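Local structure of L-lysine 6-oxidase (Marinomonas mediterranea, 3WEU) at residues 82-87 / 141-146; 149-154 / 183-188; 61-66 / 191-196; 3-8 / 238-243. The protein oxidises the side-chain amine of free L-lysine with a cysteine tryptophylquinone cofactor, releasing the hydrogen peroxide that makes it antibacterial. One frame throughout, in Å; residues are numbered along the deposited sequence.

Overall arrangement
All four contacts belong to one mixed, curled sheet of the N-terminal part of the chain. Interactions 1, 2 and 3 pair antiparallel strands through direct backbone bonds, whereas in interaction 4 parallel strands are joined largely by water and side chains. Interaction 3 is the most buried; its face with F63 and L193 meets W85 and V87 of interaction 1 and V5 of interaction 4. The other three are partly buried and involve hydroxyl and carboxylate groups, in interaction 4 with water between the strands. Strands 181-187 and 193-196 tie interaction 2 to interaction 3, and strands 58-66 and 4-13 tie interaction 3 to interaction 4. Interactions 2 and 4, centres 18 Å apart, do not touch.

Interaction 1 of 4, residues 82-87 / 141-146; sequences NIEWTV and PRSVSG
W85 and V144 form an antiparallel hydrogen-bonded pair: W85 N gives a nearly straight bond (176°) to V144 O at 3.0 Å, and V144 N returns one to W85 O. The pair V87 and R142 repeats the pattern, V87 N lying 2.9 Å from R142 O. Between them sits the non-hydrogen-bonded pair T86 and S143, whose CA atoms come within 4.2 Å. Here the hydroxyls share a hydrogen bond, T86 OG1 to S143 OG 2.7 Å, either able to donate. Both oxygens lie beside their own backbone N (chi1 -65° and -70°), which brings them together on one face of the sheet, and CG2 of T86 reaches P141 CB.

Toward N82 the strands part, and water takes over. One molecule donates to I83 O and accepts from G146 N; another donates to E84 OE2 and lies 2.7 Å from S145 OG in a second hydrogen bond. On the face carrying W85, contact between the segments is slight, W85 CB approaching V144 CG1 at 4.1 Å. Within its own strand I83 CG2 lies 3.3 Å above one face of the indole, offset toward the rim, and NE1 bonds to G191 O outside the pair. The end of R142 leads away from 82-87, NH1 bonding to P141 O and L139 O, NH2 to S154 O and N157 OD1.

Strand 80-91 is held on two sides, by strand 137-145 here and by strand 223-232 through backbone bonds, while W85, V87 and V144 pack on L193 of strand 193-196 and V87, R142 and V144 reach L185 of strand 181-187.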
loop_
_atom_site.group_PDB
_atom_site.type_symbol
_atom_site.label_atom_id
_atom_site.label_comp_id
_atom_site.label_asym_id
_atom_site.label_seq_id
_atom_site.Cartn_x
_atom_site.Cartn_y
_atom_site.Cartn_z
ATOM N N ASN A 82 -57.201 2.663 12.956
ATOM C CA ASN A 82 -55.776 2.300 12.888
ATOM C C ASN A 82 -55.039 3.328 12.089
ATOM O O ASN A 82 -55.653 4.034 11.337
ATOM C CB ASN A 82 -55.549 0.958 12.209
ATOM C CG ASN A 82 -54.219 0.318 12.636
ATOM O OD1 ASN A 82 -53.513 0.761 13.561
ATOM N ND2 ASN A 82 -53.881 -0.728 11.950
ATOM N N ILE A 83 -53.721 3.326 12.237
ATOM C CA ILE A 83 -52.831 4.187 11.486
ATOM C C ILE A 83 -51.633 3.291 11.231
ATOM O O ILE A 83 -50.989 2.885 12.149
ATOM C CB ILE A 83 -52.423 5.447 12.291
ATOM C CG1 ILE A 83 -53.663 6.314 12.579
ATOM C CG2 ILE A 83 -51.345 6.188 11.516
ATOM C CD1 ILE A 83 -53.411 7.554 13.496
ATOM N N GLU A 84 -51.351 3.032 9.963
ATOM C CA GLU A 84 -50.301 2.118 9.593
ATOM C C GLU A 84 -49.324 2.875 8.745
ATOM O O GLU A 84 -49.693 3.473 7.744
ATOM C CB GLU A 84 -50.818 0.948 8.805
ATOM C CG GLU A 84 -49.747 -0.109 8.672
ATOM C CD GLU A 84 -50.300 -1.421 8.111
ATOM O OE1 GLU A 84 -51.287 -1.393 7.342
ATOM O OE2 GLU A 84 -49.735 -2.455 8.480
ATOM N N TRP A 85 -48.079 2.810 9.156
ATOM C CA TRP A 85 -47.041 3.522 8.472
ATOM C C TRP A 85 -46.211 2.479 7.785
ATOM O O TRP A 85 -45.859 1.495 8.404
ATOM C CB TRP A 85 -46.171 4.231 9.541
ATOM C CG TRP A 85 -46.867 5.174 10.452
ATOM C CD1 TRP A 85 -47.387 4.919 11.689
ATOM C CD2 TRP A 85 -47.040 6.552 10.223
ATOM N NE1 TRP A 85 -47.898 6.064 12.240
ATOM C CE2 TRP A 85 -47.671 7.097 11.367
ATOM C CE3 TRP A 85 -46.675 7.401 9.171
ATOM C CZ2 TRP A 85 -47.999 8.439 11.467
ATOM C CZ3 TRP A 85 -46.974 8.714 9.286
ATOM C CH2 TRP A 85 -47.633 9.239 10.426
ATOM N N THR A 86 -45.855 2.707 6.519
ATOM C CA THR A 86 -45.020 1.836 5.783
ATOM C C THR A 86 -43.866 2.650 5.269
ATOM O O THR A 86 -44.039 3.645 4.570
ATOM C CB THR A 86 -45.812 1.185 4.626
ATOM O OG1 THR A 86 -46.831 0.368 5.215
ATOM C CG2 THR A 86 -44.963 0.361 3.834
ATOM N N VAL A 87 -42.678 2.264 5.681
ATOM C CA VAL A 87 -41.482 2.997 5.291
ATOM C C VAL A 87 -40.562 2.122 4.512
ATOM O O VAL A 87 -40.176 0.979 4.957
ATOM C CB VAL A 87 -40.743 3.521 6.541
ATOM C CG1 VAL A 87 -39.481 4.260 6.103
ATOM C CG2 VAL A 87 -41.666 4.385 7.366
ATOM N N PRO A 141 -39.770 -2.724 2.402
ATOM C CA PRO A 141 -40.585 -1.927 3.231
ATOM C C PRO A 141 -40.833 -2.684 4.512
ATOM O O PRO A 141 -40.628 -3.917 4.569
ATOM C CB PRO A 141 -41.850 -1.708 2.413
ATOM C CG PRO A 141 -41.977 -2.920 1.561
ATOM C CD PRO A 141 -40.552 -3.253 1.249
ATOM N N ARG A 142 -40.976 -1.912 5.577
ATOM C CA ARG A 142 -41.485 -2.449 6.828
ATOM C C ARG A 142 -42.662 -1.590 7.164
ATOM O O ARG A 142 -42.716 -0.418 6.753
ATOM C CB ARG A 142 -40.456 -2.362 7.971
ATOM C CG ARG A 142 -39.197 -3.191 7.880
ATOM C CD ARG A 142 -39.444 -4.697 7.816
ATOM N NE ARG A 142 -38.239 -5.428 7.551
ATOM C CZ ARG A 142 -37.688 -5.593 6.350
ATOM N NH1 ARG A 142 -38.204 -5.026 5.294
ATOM N NH2 ARG A 142 -36.567 -6.256 6.226
ATOM N N SER A 143 -43.590 -2.142 7.953
ATOM C CA SER A 143 -44.796 -1.463 8.443
ATOM C C SER A 143 -44.887 -1.540 9.962
ATOM O O SER A 143 -44.431 -2.511 10.605
ATOM C CB SER A 143 -46.022 -2.154 7.854
ATOM O OG SER A 143 -46.032 -1.854 6.460
ATOM N N VAL A 144 -45.424 -0.501 10.545
ATOM C CA VAL A 144 -45.662 -0.469 11.952
ATOM C C VAL A 144 -47.010 0.185 12.174
ATOM O O VAL A 144 -47.420 1.058 11.437
ATOM C CB VAL A 144 -44.437 0.251 12.574
ATOM C CG1 VAL A 144 -44.506 1.769 12.400
ATOM C CG2 VAL A 144 -44.248 -0.118 13.957
ATOM N N SER A 145 -47.710 -0.241 13.222
ATOM C CA SER A 145 -48.942 0.368 13.660
ATOM C C SER A 145 -49.249 0.012 15.082
ATOM O O SER A 145 -48.725 -0.960 15.646
ATOM C CB SER A 145 -50.091 -0.096 12.826
ATOM O OG SER A 145 -50.236 -1.516 12.931
ATOM N N GLY A 146 -50.089 0.802 15.679
ATOM C CA GLY A 146 -50.504 0.518 17.055
ATOM C C GLY A 146 -49.649 1.230 18.102
ATOM O O GLY A 146 -48.813 2.131 17.819
HETATM O O HOH W 1 -50.195 3.584 14.662
HETATM O O HOH W 2 -48.560 -2.441 11.039
#

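Interaction 2 of 4, residues 149-154 / 183-188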
loop_
_atom_site.group_PDB
_atom_site.type_symbol
_atom_site.label_atom_id
_atom_site.label_comp_id
_atom_site.label_asym_id
_atom_site.label_seq_id
_atom_site.Cartn_x
_atom_site.Cartn_y
_atom_site.Cartn_z
ATOM N N ALA A 149 -45.134 -0.031 19.056
ATOM C CA ALA A 149 -44.611 -1.055 18.176
ATOM C C ALA A 149 -43.127 -0.830 17.871
ATOM O O ALA A 149 -42.642 0.302 17.969
ATOM C CB ALA A 149 -45.403 -1.047 16.880
ATOM N N THR A 150 -42.423 -1.910 17.558
ATOM C CA THR A 150 -41.024 -1.846 17.156
ATOM C C THR A 150 -40.786 -2.905 16.116
ATOM O O THR A 150 -41.086 -4.079 16.362
ATOM C CB THR A 150 -40.090 -2.135 18.301
ATOM O OG1 THR A 150 -40.296 -1.214 19.361
ATOM C CG2 THR A 150 -38.646 -1.976 17.866
ATOM N N VAL A 151 -40.264 -2.534 14.949
ATOM C CA VAL A 151 -39.776 -3.517 13.970
ATOM C C VAL A 151 -38.465 -3.086 13.316
ATOM O O VAL A 151 -38.340 -1.956 12.839
ATOM C CB VAL A 151 -40.849 -3.851 12.930
ATOM C CG1 VAL A 151 -41.382 -2.656 12.293
ATOM C CG2 VAL A 151 -40.329 -4.795 11.846
ATOM N N GLU A 152 -37.481 -3.966 13.314
ATOM C CA GLU A 152 -36.204 -3.690 12.678
ATOM C C GLU A 152 -36.351 -3.753 11.165
ATOM O O GLU A 152 -37.113 -4.558 10.604
ATOM C CB GLU A 152 -35.183 -4.708 13.166
ATOM C CG GLU A 152 -33.749 -4.286 12.989
ATOM C CD GLU A 152 -33.316 -3.038 13.795
ATOM O OE1 GLU A 152 -34.105 -2.580 14.690
ATOM O OE2 GLU A 152 -32.121 -2.640 13.599
ATOM N N ILE A 153 -35.626 -2.907 10.470
ATOM C CA ILE A 153 -35.473 -3.094 9.021
ATOM C C ILE A 153 -34.262 -3.995 8.844
ATOM O O ILE A 153 -33.155 -3.576 8.498
ATOM C CB ILE A 153 -35.305 -1.739 8.289
ATOM C CG1 ILE A 153 -36.403 -0.730 8.640
ATOM C CG2 ILE A 153 -35.313 -1.898 6.787
ATOM C CD1 ILE A 153 -35.985 0.704 8.250
ATOM N N SER A 154 -34.482 -5.298 9.011
ATOM C CA SER A 154 -33.394 -6.245 9.161
ATOM C C SER A 154 -33.283 -7.213 7.988
ATOM O O SER A 154 -34.285 -7.515 7.377
ATOM C CB SER A 154 -33.668 -7.080 10.398
ATOM O OG SER A 154 -32.763 -8.137 10.522
ATOM N N GLY A 183 -32.134 0.138 9.946
ATOM C CA GLY A 183 -32.642 0.889 11.051
ATOM C C GLY A 183 -33.840 0.242 11.705
ATOM O O GLY A 183 -33.972 -0.973 11.679
ATOM N N THR A 184 -34.680 1.065 12.317
ATOM C CA THR A 184 -35.755 0.579 13.189
ATOM C C THR A 184 -36.986 1.463 13.038
ATOM O O THR A 184 -36.871 2.692 13.049
ATOM C CB THR A 184 -35.291 0.620 14.666
ATOM O OG1 THR A 184 -33.990 0.037 14.843
ATOM C CG2 THR A 184 -36.296 -0.047 15.581
ATOM N N LEU A 185 -38.180 0.888 12.910
ATOM C CA LEU A 185 -39.427 1.641 12.926
ATOM C C LEU A 185 -40.086 1.402 14.277
ATOM O O LEU A 185 -40.022 0.285 14.835
ATOM C CB LEU A 185 -40.449 1.176 11.882
ATOM C CG LEU A 185 -39.999 1.204 10.446
ATOM C CD1 LEU A 185 -41.189 0.961 9.539
ATOM C CD2 LEU A 185 -39.318 2.550 10.122
ATOM N N ARG A 186 -40.592 2.477 14.861
ATOM C CA ARG A 186 -41.377 2.366 16.071
ATOM C C ARG A 186 -42.659 3.170 15.937
ATOM O O ARG A 186 -42.779 4.023 15.047
ATOM C CB ARG A 186 -40.600 2.898 17.249
ATOM C CG ARG A 186 -39.552 1.978 17.756
ATOM C CD ARG A 186 -38.731 2.670 18.839
ATOM N NE ARG A 186 -37.845 1.742 19.568
ATOM C CZ ARG A 186 -38.112 1.152 20.741
ATOM N NH1 ARG A 186 -39.274 1.258 21.339
ATOM N NH2 ARG A 186 -37.213 0.370 21.288
ATOM N N THR A 187 -43.560 2.972 16.883
ATOM C CA THR A 187 -44.623 3.885 17.149
ATOM C C THR A 187 -44.542 4.261 18.600
ATOM O O THR A 187 -44.009 3.505 19.407
ATOM C CB THR A 187 -46.033 3.360 16.903
ATOM O OG1 THR A 187 -46.222 2.161 17.669
ATOM C CG2 THR A 187 -46.281 3.153 15.352
ATOM N N ASP A 188 -45.100 5.416 18.908
ATOM C CA ASP A 188 -45.142 5.948 20.275
ATOM C C ASP A 188 -46.461 5.438 20.858
ATOM O O ASP A 188 -47.127 4.547 20.249
ATOM C CB ASP A 188 -44.978 7.476 20.353
ATOM C CG ASP A 188 -46.177 8.261 19.898
ATOM O OD1 ASP A 188 -47.187 7.683 19.413
ATOM O OD2 ASP A 188 -46.112 9.517 19.979
HETATM O O HOH W 3 -41.944 1.696 20.237
#
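E152 and T184 meet across a non-hydrogen-bonded pair, T184 OG1 donating to E152 OE1 at 2.6 Å from above the carboxylate plane. The glutamate chain makes this possible by folding back: CG stands anti to the backbone N and the next torsion bends (chi2 64°), so the carboxylate returns over the neighbouring strand and its CD comes within 3.0 Å of G183 O. The crowded oxygens have donors of their own: E152 OE2 is bonded to S181 OG and Y199 OH, and G183 O accepts from I153 N. R58 NH1 is a second partner of T184 OG1.

On the same face, T150 CG2 touches T184 CG2 at 3.8 Å, while T150 and R186 run side by side. T150 OG1 lies 3.3 Å above one face of the R186 guanidinium, displaced toward its rim. The arginine chain is extended from CG to NE; its NH2 forms a salt bridge with D20, and NH1 bonds to a water that also links A149 O and T187 O.

This is an antiparallel strand pair in the large mixed sheet, bonded V151 N to L185 O and L185 N to V151 O, both 2.8 Å; I153 is the centre of an inverse gamma turn. At the A149 end a side chain replaces the backbone acceptor: T187 OG1, turned between its backbone N and carbonyl carbon (chi1 56°), accepts the A149 N-H almost straight (170°) and also bonds to G146 O. On the other face V151 CG1 lies against L185 CB, and I153 CD1 approaches L185 CD2 at 4.2 Å, beside R142 of strand 137-145.

Interaction 3 of 4, residues 61-66 / 191-196; sequences QVFKVF and GRLIVL
F63 packs tightly against two residues of strand 193-196, its CD1 lying 3.7 Å from L193 CD2 and its CE1 equally close to V195 CG2. F63 and L193 run side by side, whereas V195 crosses the phenyl at an angle. With CG of F63 beside its backbone N (chi1 -68°), the ring reaches along the opposing strand toward V195. Antiparallel bonds fix this buried half: Q61 N to V195 O and V195 N to Q61 O, both 2.9 Å, and F63 N to L193 O at 2.8 Å. V5 and P7 of strand 4-13, W85 of strand 80-91 and M244 of strand 237-247 close round the same face. On the opposite face V62 CG2 makes a close apolar contact with I194 CG1 at 3.8 Å.

The R192 end is looser. The return bond from L193 N to F63 O is weak, stretched to 3.4 Å and bent to 133°, where strand 193-196 begins. Beyond it, in a partly exposed position, the extended chains of K64 and R192 cross with aliphatic parts touching, K64 CG to R192 CD at 4.0 Å.

K64 NZ and R192 NE are like charges 4.8 Å apart, and salt bridges from R192 to E72 and D188 probably offset their repulsion. The chemistry therefore changes along the pair, from buried apolar contact on one face of the sheet to methylene packing with the arginine's charge directed to E72 and D188.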
loop_
_atom_site.group_PDB
_atom_site.type_symbol
_atom_site.label_atom_id
_atom_site.label_comp_id
_atom_site.label_asym_id
_atom_site.label_seq_id
_atom_site.Cartn_x
_atom_site.Cartn_y
_atom_site.Cartn_z
ATOM N N GLN A 61 -36.736 10.323 13.851
ATOM C CA GLN A 61 -37.753 11.286 13.431
ATOM C C GLN A 61 -39.143 10.839 13.778
ATOM O O GLN A 61 -39.568 9.772 13.331
ATOM C CB GLN A 61 -37.684 11.516 11.941
ATOM C CG GLN A 61 -38.730 12.434 11.387
ATOM C CD GLN A 61 -38.364 13.881 11.632
ATOM O OE1 GLN A 61 -37.388 14.380 11.093
ATOM N NE2 GLN A 61 -39.146 14.551 12.424
ATOM N N VAL A 62 -39.877 11.700 14.484
ATOM C CA VAL A 62 -41.334 11.535 14.678
ATOM C C VAL A 62 -42.049 12.092 13.487
ATOM O O VAL A 62 -41.737 13.199 13.021
ATOM C CB VAL A 62 -41.813 12.261 15.942
ATOM C CG1 VAL A 62 -43.322 12.205 16.117
ATOM C CG2 VAL A 62 -41.105 11.698 17.159
ATOM N N PHE A 63 -43.004 11.335 12.958
ATOM C CA PHE A 63 -43.912 11.835 11.963
ATOM C C PHE A 63 -45.320 11.831 12.536
ATOM O O PHE A 63 -45.685 10.921 13.317
ATOM C CB PHE A 63 -43.947 10.957 10.710
ATOM C CG PHE A 63 -42.698 10.945 9.877
ATOM C CD1 PHE A 63 -41.680 10.125 10.185
ATOM C CD2 PHE A 63 -42.633 11.671 8.674
ATOM C CE1 PHE A 63 -40.540 10.068 9.397
ATOM C CE2 PHE A 63 -41.502 11.598 7.848
ATOM C CZ PHE A 63 -40.448 10.789 8.199
ATOM N N LYS A 64 -46.092 12.823 12.140
ATOM C CA LYS A 64 -47.484 13.062 12.600
ATOM C C LYS A 64 -48.343 13.186 11.346
ATOM O O LYS A 64 -47.851 13.576 10.266
ATOM C CB LYS A 64 -47.562 14.296 13.386
ATOM C CG LYS A 64 -46.753 14.200 14.679
ATOM C CD LYS A 64 -46.945 15.453 15.542
ATOM C CE LYS A 64 -45.938 15.455 16.683
ATOM N NZ LYS A 64 -46.108 16.674 17.541
ATOM N N VAL A 65 -49.598 12.767 11.467
ATOM C CA VAL A 65 -50.534 12.840 10.342
ATOM C C VAL A 65 -51.681 13.708 10.810
ATOM O O VAL A 65 -52.078 13.689 12.000
ATOM C CB VAL A 65 -50.953 11.439 9.844
ATOM C CG1 VAL A 65 -51.505 10.631 11.005
ATOM C CG2 VAL A 65 -51.962 11.510 8.696
ATOM N N PHE A 66 -52.189 14.520 9.875
ATOM C CA PHE A 66 -53.182 15.529 10.192
ATOM C C PHE A 66 -54.363 15.436 9.262
ATOM O O PHE A 66 -54.180 15.153 8.084
ATOM C CB PHE A 66 -52.557 16.919 10.019
ATOM C CG PHE A 66 -51.448 17.178 10.975
ATOM C CD1 PHE A 66 -50.191 16.697 10.723
ATOM C CD2 PHE A 66 -51.683 17.818 12.176
ATOM C CE1 PHE A 66 -49.154 16.934 11.627
ATOM C CE2 PHE A 66 -50.642 18.034 13.086
ATOM C CZ PHE A 66 -49.397 17.534 12.809
ATOM N N GLY A 191 -49.515 5.928 18.504
ATOM C CA GLY A 191 -49.502 5.460 17.119
ATOM C C GLY A 191 -48.685 6.298 16.151
ATOM O O GLY A 191 -48.655 5.958 14.938
ATOM N N ARG A 192 -47.979 7.334 16.640
ATOM C CA ARG A 192 -47.147 8.133 15.757
ATOM C C ARG A 192 -45.961 7.324 15.353
ATOM O O ARG A 192 -45.440 6.491 16.133
ATOM C CB ARG A 192 -46.630 9.449 16.443
ATOM C CG ARG A 192 -47.720 10.403 16.911
ATOM C CD ARG A 192 -47.124 11.591 17.696
ATOM N NE ARG A 192 -48.170 12.427 18.199
ATOM C CZ ARG A 192 -48.718 12.258 19.392
ATOM N NH1 ARG A 192 -48.211 11.383 20.245
ATOM N NH2 ARG A 192 -49.691 13.070 19.751
ATOM N N LEU A 193 -45.469 7.591 14.142
ATOM C CA LEU A 193 -44.276 6.908 13.650
ATOM C C LEU A 193 -42.974 7.536 14.135
ATOM O O LEU A 193 -42.860 8.769 14.174
ATOM C CB LEU A 193 -44.304 6.945 12.134
ATOM C CG LEU A 193 -43.045 6.468 11.416
ATOM C CD1 LEU A 193 -42.814 5.008 11.614
ATOM C CD2 LEU A 193 -43.087 6.743 9.880
ATOM N N ILE A 194 -42.016 6.718 14.476
ATOM C CA ILE A 194 -40.633 7.141 14.722
ATOM C C ILE A 194 -39.761 6.336 13.851
ATOM O O ILE A 194 -39.778 5.102 13.907
ATOM C CB ILE A 194 -40.221 6.925 16.222
ATOM C CG1 ILE A 194 -41.014 7.861 17.083
ATOM C CG2 ILE A 194 -38.714 7.154 16.438
ATOM C CD1 ILE A 194 -41.080 7.497 18.567
ATOM N N VAL A 195 -38.992 6.989 12.989
ATOM C CA VAL A 195 -38.025 6.264 12.212
ATOM C C VAL A 195 -36.623 6.507 12.697
ATOM O O VAL A 195 -36.227 7.642 12.883
ATOM C CB VAL A 195 -38.063 6.699 10.742
ATOM C CG1 VAL A 195 -37.052 5.880 9.919
ATOM C CG2 VAL A 195 -39.481 6.604 10.191
ATOM N N LEU A 196 -35.908 5.434 12.967
ATOM C CA LEU A 196 -34.543 5.457 13.337
ATOM C C LEU A 196 -33.801 4.795 12.199
ATOM O O LEU A 196 -34.290 3.791 11.607
ATOM C CB LEU A 196 -34.355 4.698 14.639
ATOM C CG LEU A 196 -35.015 5.318 15.868
ATOM C CD1 LEU A 196 -35.425 4.310 16.902
ATOM C CD2 LEU A 196 -34.023 6.212 16.553
#

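Interaction 4 of 4, residues 3-8 / 238-243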
loop_
_atom_site.group_PDB
_atom_site.type_symbol
_atom_site.label_atom_id
_atom_site.label_comp_id
_atom_site.label_asym_id
_atom_site.label_seq_id
_atom_site.Cartn_x
_atom_site.Cartn_y
_atom_site.Cartn_z
ATOM N N LEU A 3 -55.371 13.958 3.857
ATOM C CA LEU A 3 -54.523 13.993 5.083
ATOM C C LEU A 3 -53.172 14.625 4.728
ATOM O O LEU A 3 -52.832 14.612 3.580
ATOM C CB LEU A 3 -54.239 12.606 5.466
ATOM C CG LEU A 3 -55.403 11.716 5.781
ATOM C CD1 LEU A 3 -54.847 10.325 5.999
ATOM C CD2 LEU A 3 -56.112 12.236 7.004
ATOM N N SER A 4 -52.361 15.093 5.680
ATOM C CA SER A 4 -50.986 15.436 5.321
ATOM C C SER A 4 -50.123 14.847 6.411
ATOM O O SER A 4 -50.544 14.699 7.544
ATOM C CB SER A 4 -50.863 16.955 5.163
ATOM O OG SER A 4 -51.047 17.448 6.429
ATOM N N VAL A 5 -48.945 14.411 6.027
ATOM C CA VAL A 5 -47.952 13.891 6.956
ATOM C C VAL A 5 -46.838 14.938 7.092
ATOM O O VAL A 5 -46.441 15.589 6.113
ATOM C CB VAL A 5 -47.391 12.596 6.406
ATOM C CG1 VAL A 5 -46.172 12.082 7.184
ATOM C CG2 VAL A 5 -48.492 11.542 6.302
ATOM N N HIS A 6 -46.428 15.162 8.315
ATOM C CA HIS A 6 -45.294 16.041 8.580
ATOM C C HIS A 6 -44.308 15.378 9.542
ATOM O O HIS A 6 -44.722 14.683 10.498
ATOM C CB HIS A 6 -45.739 17.366 9.125
ATOM C CG HIS A 6 -46.618 18.123 8.193
ATOM N ND1 HIS A 6 -46.131 18.754 7.069
ATOM C CD2 HIS A 6 -47.961 18.364 8.215
ATOM C CE1 HIS A 6 -47.143 19.299 6.407
ATOM N NE2 HIS A 6 -48.257 19.094 7.097
ATOM N N PRO A 7 -43.018 15.647 9.365
ATOM C CA PRO A 7 -42.459 16.516 8.295
ATOM C C PRO A 7 -42.580 15.864 6.878
ATOM O O PRO A 7 -42.661 14.658 6.733
ATOM C CB PRO A 7 -40.958 16.560 8.644
ATOM C CG PRO A 7 -40.695 15.255 9.322
ATOM C CD PRO A 7 -41.953 15.052 10.199
ATOM N N SER A 8 -42.569 16.684 5.846
ATOM C CA SER A 8 -42.526 16.171 4.456
ATOM C C SER A 8 -41.237 15.400 4.132
ATOM O O SER A 8 -41.250 14.420 3.323
ATOM C CB SER A 8 -42.756 17.349 3.498
ATOM O OG SER A 8 -41.648 18.205 3.515
ATOM N N GLU A 238 -57.905 6.784 4.284
ATOM C CA GLU A 238 -57.134 7.752 3.479
ATOM C C GLU A 238 -55.673 7.493 3.626
ATOM O O GLU A 238 -55.214 6.965 4.655
ATOM C CB GLU A 238 -57.493 9.184 3.875
ATOM C CG GLU A 238 -58.895 9.544 3.483
ATOM C CD GLU A 238 -59.251 10.941 3.936
ATOM O OE1 GLU A 238 -59.394 11.128 5.128
ATOM O OE2 GLU A 238 -59.396 11.817 3.074
ATOM N N THR A 239 -54.923 7.868 2.589
ATOM C CA THR A 239 -53.508 7.612 2.537
ATOM C C THR A 239 -52.786 8.929 2.235
ATOM O O THR A 239 -53.294 9.769 1.481
ATOM C CB THR A 239 -53.209 6.586 1.447
ATOM O OG1 THR A 239 -53.817 5.338 1.807
ATOM C CG2 THR A 239 -51.711 6.384 1.284
ATOM N N SER A 240 -51.616 9.120 2.831
ATOM C CA SER A 240 -50.823 10.314 2.505
ATOM C C SER A 240 -49.354 9.915 2.660
ATOM O O SER A 240 -49.044 8.839 3.219
ATOM C CB SER A 240 -51.284 11.461 3.392
ATOM O OG SER A 240 -50.412 12.564 3.309
ATOM N N THR A 241 -48.439 10.701 2.092
ATOM C CA THR A 241 -47.054 10.236 1.926
ATOM C C THR A 241 -46.049 11.363 2.288
ATOM O O THR A 241 -46.428 12.573 2.315
ATOM C CB THR A 241 -46.742 9.805 0.500
ATOM O OG1 THR A 241 -47.106 10.884 -0.345
ATOM C CG2 THR A 241 -47.496 8.524 0.109
ATOM N N ALA A 242 -44.803 10.937 2.512
ATOM C CA ALA A 242 -43.682 11.798 2.805
ATOM C C ALA A 242 -42.455 11.038 2.423
ATOM O O ALA A 242 -42.546 9.970 1.774
ATOM C CB ALA A 242 -43.680 12.163 4.316
ATOM N N TRP A 243 -41.295 11.593 2.760
ATOM C CA TRP A 243 -40.021 10.994 2.506
ATOM C C TRP A 243 -39.227 11.001 3.791
ATOM O O TRP A 243 -39.555 11.728 4.761
ATOM C CB TRP A 243 -39.281 11.735 1.384
ATOM C CG TRP A 243 -38.379 10.875 0.608
ATOM C CD1 TRP A 243 -37.057 10.744 0.769
ATOM C CD2 TRP A 243 -38.737 9.979 -0.460
ATOM N NE1 TRP A 243 -36.547 9.814 -0.089
ATOM C CE2 TRP A 243 -37.564 9.350 -0.882
ATOM C CE3 TRP A 243 -39.922 9.672 -1.103
ATOM C CZ2 TRP A 243 -37.535 8.431 -1.946
ATOM C CZ3 TRP A 243 -39.909 8.719 -2.131
ATOM C CH2 TRP A 243 -38.735 8.137 -2.549
HETATM O O HOH W 4 -55.241 11.891 2.043
HETATM O O HOH W 5 -48.466 14.289 3.174
#
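L3-S8 and E238-W243 run roughly parallel, the short strand axes 32° apart and no nearer than 5.9 Å, and the one direct backbone bond between them is W243 N to S8 O at 2.9 Å. Two waters bridge further backbone groups: one molecule accepts from L3 N and donates to T239 O, and a second accepts from V5 N and donates to T241 O.

S240 shares that second water, its OG lying 2.6 Å away in a further hydrogen bond. The hydroxyl stands anti to the backbone N (chi1 169°), which sends it across the gap toward 3-8, while S240 CB rests on L3 CB. At one end L3 crosses E238, its CD1 meeting E238 CB at 3.6 Å; the glutamate's OE1 is bonded to Y232 OH. In the middle V5 straddles two residues, CG1 touching A242 CB at 3.8 Å and CG2 reaching S240 OG. A242 CB also lies 3.5 Å from S8 O; the H6-P7 peptide bond is cis. W243 points its indole away, its NE1 bonded to D223 and its ring edge-to-face with H471.

Strand 4-13 pairs with strand 58-66 on its other edge, through backbone bonds of S4 and H6. The junction with 237-247 relies on two bridging waters and the side chains of L3, V5, S240 and A242 where direct strand bonds are lacking, consistent with a water-bridged junction that gains a direct backbone bond at W243.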